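Local coordinates for protein tryptophan decarboxylase 1 (Oryza sativa subsp. japonica, PDB 6KHP) that decarboxylates L-tryptophan to tryptamine, and 5-hydroxy-L-tryptophan to serotonin, as a homodimeric pyridoxal 5'-phosphate enzyme of the group II decarboxylase family, at residues 126-131 against 360-365; 151-156 against 310-315. One frame throughout, in Å; residues are numbered along the deposited sequence.

Interaction 1. Residues 126-131 against 360-365; sequences GFTWQA and LKNHAS. With TSS (2-(1H-indol-3-yl)ethanamine), chain D.
Phe127 meets Leu360 beside the tryptamine site of this group II decarboxylase, where the loop after helix 110-122 faces the N-capped start of helix 363-367. Apolar contacts lie at both ends. Leu360 CD2 comes obliquely to the Phe127 ring, 3.5 Å from CE1, while CE2 of that ring is 3.6 Å from CB of the bound tryptamine; Tyr359, the proton donor, directly precedes Leu360. The rings of Phe127 and of Phe103 from the second subunit meet edge-to-face. At the far end the CB of Ala364 sits 3.5 Å from Trp129 CE3, with the indole NE1 hydrogen-bonded to Glu137. Between them Gln130 crosses Asn362, amide planes 79° apart, and Gln130 CB lies 3.6 Å from Asn362 OD1.

No direct hydrogen bond joins the segments, but two waters bridge them: water 1 between Thr128 OG1 and Leu360 O, and water 2 between Gln130 N and Asn362 OD1.

Asn362 bonds within its own segment. With chi1 at 58°, CG stands between the backbone N and carbonyl carbon, and the amide reaches both ways: ND2 gives a bond in the carbonyl plane to Leu360 O, and OD1 caps the helix by accepting from Ser365 N at 2.9 Å, the donor 47° above its carbonyl plane.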
# COMPACT_ATOMS: atom_id res chain seq x y z
N GLY A 126 14.36 30.50 -13.87
CA GLY A 126 15.16 31.64 -14.27
C GLY A 126 15.68 31.63 -15.69
O GLY A 126 16.88 31.84 -15.90
N PHE A 127 14.81 31.42 -16.68
CA PHE A 127 15.29 31.34 -18.06
C PHE A 127 15.90 32.66 -18.53
O PHE A 127 16.87 32.65 -19.29
CB PHE A 127 14.17 30.89 -19.01
CG PHE A 127 12.77 31.32 -18.58
CD1 PHE A 127 12.36 32.64 -18.71
CD2 PHE A 127 11.87 30.39 -18.13
CE1 PHE A 127 11.07 33.03 -18.36
CE2 PHE A 127 10.58 30.75 -17.77
CZ PHE A 127 10.17 32.08 -17.88
N THR A 128 15.35 33.79 -18.09
CA THR A 128 15.93 35.11 -18.34
C THR A 128 16.28 35.77 -17.01
O THR A 128 15.81 35.37 -15.94
CB THR A 128 14.96 36.02 -19.11
OG1 THR A 128 13.75 36.17 -18.34
CG2 THR A 128 14.62 35.43 -20.49
N TRP A 129 17.13 36.81 -17.10
CA TRP A 129 17.41 37.63 -15.92
C TRP A 129 16.11 38.20 -15.35
O TRP A 129 15.87 38.12 -14.14
CB TRP A 129 18.40 38.74 -16.28
CG TRP A 129 18.66 39.75 -15.15
CD1 TRP A 129 19.66 39.69 -14.21
CD2 TRP A 129 17.91 40.93 -14.85
NE1 TRP A 129 19.57 40.76 -13.35
CE2 TRP A 129 18.51 41.54 -13.73
CE3 TRP A 129 16.80 41.54 -15.44
CZ2 TRP A 129 18.04 42.73 -13.17
CZ3 TRP A 129 16.32 42.73 -14.88
CH2 TRP A 129 16.94 43.30 -13.76
N GLN A 130 15.23 38.72 -16.22
CA GLN A 130 13.97 39.29 -15.76
C GLN A 130 13.08 38.27 -15.06
O GLN A 130 12.36 38.63 -14.12
CB GLN A 130 13.20 39.89 -16.95
CG GLN A 130 11.99 40.75 -16.54
CD GLN A 130 12.38 41.85 -15.56
OE1 GLN A 130 12.39 41.65 -14.33
NE2 GLN A 130 12.74 43.00 -16.09
N ALA A 131 13.12 37.00 -15.49
CA ALA A 131 12.30 35.96 -14.87
C ALA A 131 12.61 35.77 -13.39
O ALA A 131 11.76 35.23 -12.66
CB ALA A 131 12.47 34.62 -15.58
N LEU A 360 9.14 35.87 -24.30
CA LEU A 360 10.19 36.07 -23.31
C LEU A 360 10.85 37.44 -23.40
O LEU A 360 11.66 37.77 -22.52
CB LEU A 360 11.26 34.98 -23.43
CG LEU A 360 10.82 33.57 -23.02
CD1 LEU A 360 12.01 32.63 -22.98
CD2 LEU A 360 10.13 33.60 -21.66
N LYS A 361 10.50 38.25 -24.40
CA LYS A 361 11.18 39.52 -24.61
C LYS A 361 10.95 40.48 -23.45
O LYS A 361 9.86 40.56 -22.89
CB LYS A 361 10.72 40.15 -25.92
CG LYS A 361 11.36 39.49 -27.13
CD LYS A 361 10.84 40.07 -28.43
CE LYS A 361 11.41 39.29 -29.62
NZ LYS A 361 10.55 39.50 -30.82
N ASN A 362 12.01 41.22 -23.10
CA ASN A 362 11.97 42.18 -22.01
C ASN A 362 13.08 43.20 -22.24
O ASN A 362 14.02 42.95 -23.00
CB ASN A 362 12.14 41.51 -20.66
CG ASN A 362 13.43 40.73 -20.56
OD1 ASN A 362 14.45 41.23 -20.08
ND2 ASN A 362 13.40 39.49 -21.03
N HIS A 363 12.98 44.32 -21.53
CA HIS A 363 13.90 45.43 -21.75
C HIS A 363 15.33 45.06 -21.34
O HIS A 363 16.29 45.44 -22.02
CB HIS A 363 13.44 46.68 -21.00
CG HIS A 363 12.12 47.23 -21.47
ND1 HIS A 363 11.70 47.15 -22.78
CD2 HIS A 363 11.13 47.86 -20.80
CE1 HIS A 363 10.51 47.71 -22.90
NE2 HIS A 363 10.14 48.15 -21.71
N ALA A 364 15.49 44.32 -20.24
CA ALA A 364 16.84 43.98 -19.80
C ALA A 364 17.55 43.10 -20.82
O ALA A 364 18.74 43.30 -21.10
CB ALA A 364 16.80 43.28 -18.44
N SER A 365 16.84 42.11 -21.38
CA SER A 365 17.43 41.27 -22.41
C SER A 365 17.75 42.08 -23.66
O SER A 365 18.82 41.93 -24.25
CB SER A 365 16.49 40.12 -22.74
OG SER A 365 16.39 39.24 -21.64
N1 TSS D . 8.55 29.72 -21.88
CA TSS D . 8.77 28.64 -20.92
CB TSS D . 8.05 28.88 -19.60
CG TSS D . 8.55 27.80 -18.63
CD1 TSS D . 9.70 27.14 -19.08
NE1 TSS D . 10.04 26.20 -18.14
CE2 TSS D . 9.11 26.26 -17.11
CD2 TSS D . 8.19 27.26 -17.41
CZ2 TSS D . 8.98 25.53 -15.91
CH2 TSS D . 7.93 25.81 -15.04
CZ3 TSS D . 7.00 26.81 -15.35
CE3 TSS D . 7.13 27.53 -16.52
O HOH W 1 11.53 36.92 -19.74
O HOH W 2 16.21 39.37 -18.73
O HOH W 3 13.33 44.05 -18.25

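Interaction 2. Residues 151-156 against 310-315; sequences NLPTSF and EFRHHL
Arg312 reaches across to the backbone of Asn151 and makes the single hydrogen bond between the segments. Its NH2 donates to Asn151 O at 3.0 Å, with an N-H...O angle of 155°. The oxygen lies at the guanidinium edge, tilted slightly from its plane, whereas the nitrogen stands 48° above the carbonyl plane and so misses the lone-pair directions. CG of Arg312 is anti to the backbone N (chi1 -177°) and the chain then bends at chi2, which brings the guanidinium alongside the end of helix 133-149. There NE hydrogen-bonds to Leu150 O and NH1 forms a salt bridge with Asp316, so all three nitrogens are engaged and the rotation of the group is probably well fixed.

The fit is closest around this guanidinium. Asn151 CB is 3.8 Å from Arg312 NE, and Pro153 CD comes obliquely to within 4.1 Å of Arg312 NH2. On the buried side the packing is sparser: Leu152 CD2 and Leu315 CD1 barely meet at 4.5 Å, and each leucine has other neighbours, Leu152 touching Tyr342 and Leu315 touching Ile324 of the central sheet. On the solvent side Asn151 is exposed, its amide turning away from Arg312.

Asn151 adopts positive phi as the helix ends, and two bonds return into the last turn. The contact thus pairs two connections leading into strands 168-172 and 323-326 through an arginine that binds successive carbonyls, those of Leu150 and Asn151, at a Schellman motif at the C-terminus of helix 133-149.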
# COMPACT_ATOMS: atom_id res chain seq x y z
N ASN A 151 41.52 29.82 -9.00
CA ASN A 151 42.52 30.65 -9.65
C ASN A 151 42.43 30.54 -11.17
O ASN A 151 43.45 30.57 -11.85
CB ASN A 151 43.92 30.29 -9.19
CG ASN A 151 44.40 31.18 -8.11
OD1 ASN A 151 44.86 32.29 -8.36
ND2 ASN A 151 44.28 30.71 -6.88
N LEU A 152 41.23 30.38 -11.71
CA LEU A 152 41.08 30.44 -13.15
C LEU A 152 41.59 31.78 -13.66
O LEU A 152 41.50 32.80 -12.96
CB LEU A 152 39.62 30.25 -13.55
CG LEU A 152 38.96 28.90 -13.31
CD1 LEU A 152 37.59 28.91 -13.94
CD2 LEU A 152 39.82 27.78 -13.88
N PRO A 153 42.15 31.81 -14.87
CA PRO A 153 42.42 33.10 -15.52
C PRO A 153 41.16 33.96 -15.60
O PRO A 153 40.06 33.46 -15.84
CB PRO A 153 42.90 32.69 -16.92
CG PRO A 153 43.43 31.31 -16.76
CD PRO A 153 42.71 30.67 -15.60
N THR A 154 41.35 35.27 -15.42
CA THR A 154 40.24 36.22 -15.51
C THR A 154 39.53 36.15 -16.85
O THR A 154 38.38 36.59 -16.94
CB THR A 154 40.74 37.66 -15.29
OG1 THR A 154 41.48 38.07 -16.45
CG2 THR A 154 41.65 37.73 -14.08
N SER A 155 40.18 35.61 -17.88
CA SER A 155 39.50 35.42 -19.15
C SER A 155 38.30 34.47 -19.06
O SER A 155 37.49 34.44 -19.99
CB SER A 155 40.49 34.90 -20.20
OG SER A 155 41.02 33.65 -19.80
N PHE A 156 38.15 33.72 -17.97
CA PHE A 156 36.97 32.88 -17.77
C PHE A 156 35.87 33.54 -16.94
O PHE A 156 34.83 32.92 -16.74
CB PHE A 156 37.36 31.54 -17.12
CG PHE A 156 38.06 30.58 -18.06
CD1 PHE A 156 37.34 29.82 -18.97
CD2 PHE A 156 39.45 30.44 -18.03
CE1 PHE A 156 37.97 28.93 -19.83
CE2 PHE A 156 40.10 29.56 -18.89
CZ PHE A 156 39.37 28.80 -19.79
N GLU A 310 48.54 23.14 -3.88
CA GLU A 310 49.37 22.00 -4.24
C GLU A 310 48.78 21.15 -5.36
O GLU A 310 49.47 20.25 -5.87
CB GLU A 310 49.63 21.12 -3.01
CG GLU A 310 48.40 20.41 -2.47
CD GLU A 310 47.71 21.20 -1.37
OE1 GLU A 310 47.17 20.58 -0.45
OE2 GLU A 310 47.74 22.45 -1.42
N PHE A 311 47.53 21.40 -5.77
CA PHE A 311 46.92 20.70 -6.90
C PHE A 311 46.70 21.60 -8.11
O PHE A 311 46.40 21.08 -9.19
CB PHE A 311 45.58 20.06 -6.50
CG PHE A 311 45.69 19.10 -5.36
CD1 PHE A 311 46.32 17.88 -5.53
CD2 PHE A 311 45.17 19.42 -4.12
CE1 PHE A 311 46.44 16.99 -4.48
CE2 PHE A 311 45.29 18.54 -3.06
CZ PHE A 311 45.92 17.33 -3.24
N ARG A 312 46.84 22.91 -7.96
CA ARG A 312 46.48 23.83 -9.03
C ARG A 312 47.36 23.64 -10.27
O ARG A 312 46.97 24.07 -11.37
CB ARG A 312 46.53 25.26 -8.49
CG ARG A 312 46.11 26.38 -9.45
CD ARG A 312 44.86 26.07 -10.28
NE ARG A 312 44.62 27.15 -11.23
CZ ARG A 312 45.29 27.31 -12.37
NH1 ARG A 312 46.24 26.44 -12.71
NH2 ARG A 312 45.01 28.33 -13.18
N HIS A 313 48.51 22.97 -10.16
CA HIS A 313 49.35 22.73 -11.34
C HIS A 313 48.70 21.80 -12.36
O HIS A 313 49.05 21.85 -13.55
CB HIS A 313 50.71 22.16 -10.95
CG HIS A 313 50.63 20.79 -10.35
ND1 HIS A 313 50.42 20.58 -9.01
CD2 HIS A 313 50.74 19.57 -10.92
CE1 HIS A 313 50.40 19.28 -8.77
NE2 HIS A 313 50.60 18.64 -9.91
N HIS A 314 47.75 20.96 -11.93
CA HIS A 314 47.07 20.12 -12.90
C HIS A 314 46.28 20.94 -13.91
O HIS A 314 45.96 20.43 -14.98
CB HIS A 314 46.13 19.14 -12.19
CG HIS A 314 46.84 18.17 -11.29
ND1 HIS A 314 47.71 17.20 -11.76
CD2 HIS A 314 46.83 18.03 -9.94
CE1 HIS A 314 48.19 16.51 -10.75
NE2 HIS A 314 47.67 16.99 -9.63
N LEU A 315 45.98 22.21 -13.60
CA LEU A 315 45.23 23.05 -14.53
C LEU A 315 46.10 24.02 -15.31
O LEU A 315 45.56 24.80 -16.11
CB LEU A 315 44.14 23.84 -13.79
CG LEU A 315 42.98 23.04 -13.22
CD1 LEU A 315 41.89 23.99 -12.70
CD2 LEU A 315 42.42 22.06 -14.26

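Interaction 2 is nested within the chain loop closed by interaction 1; their nearest atoms are about 17 Å apart, and they share no segment. Helix 133-149 connects 126-131 to 151-156, the first segment of each. Both contacts are partly buried, but interaction 1 lies farther out from the chain centre, at the subunit interface and the tryptamine site, while interaction 2 is within one subunit and away from the annotated sites. The chemistry differs accordingly: interaction 1 joins its segments by apolar contacts and bridging waters at a helix N-cap, whereas interaction 2 relies on a direct hydrogen bond from an arginine to a backbone carbonyl at a helix C-terminus, with little apolar contact.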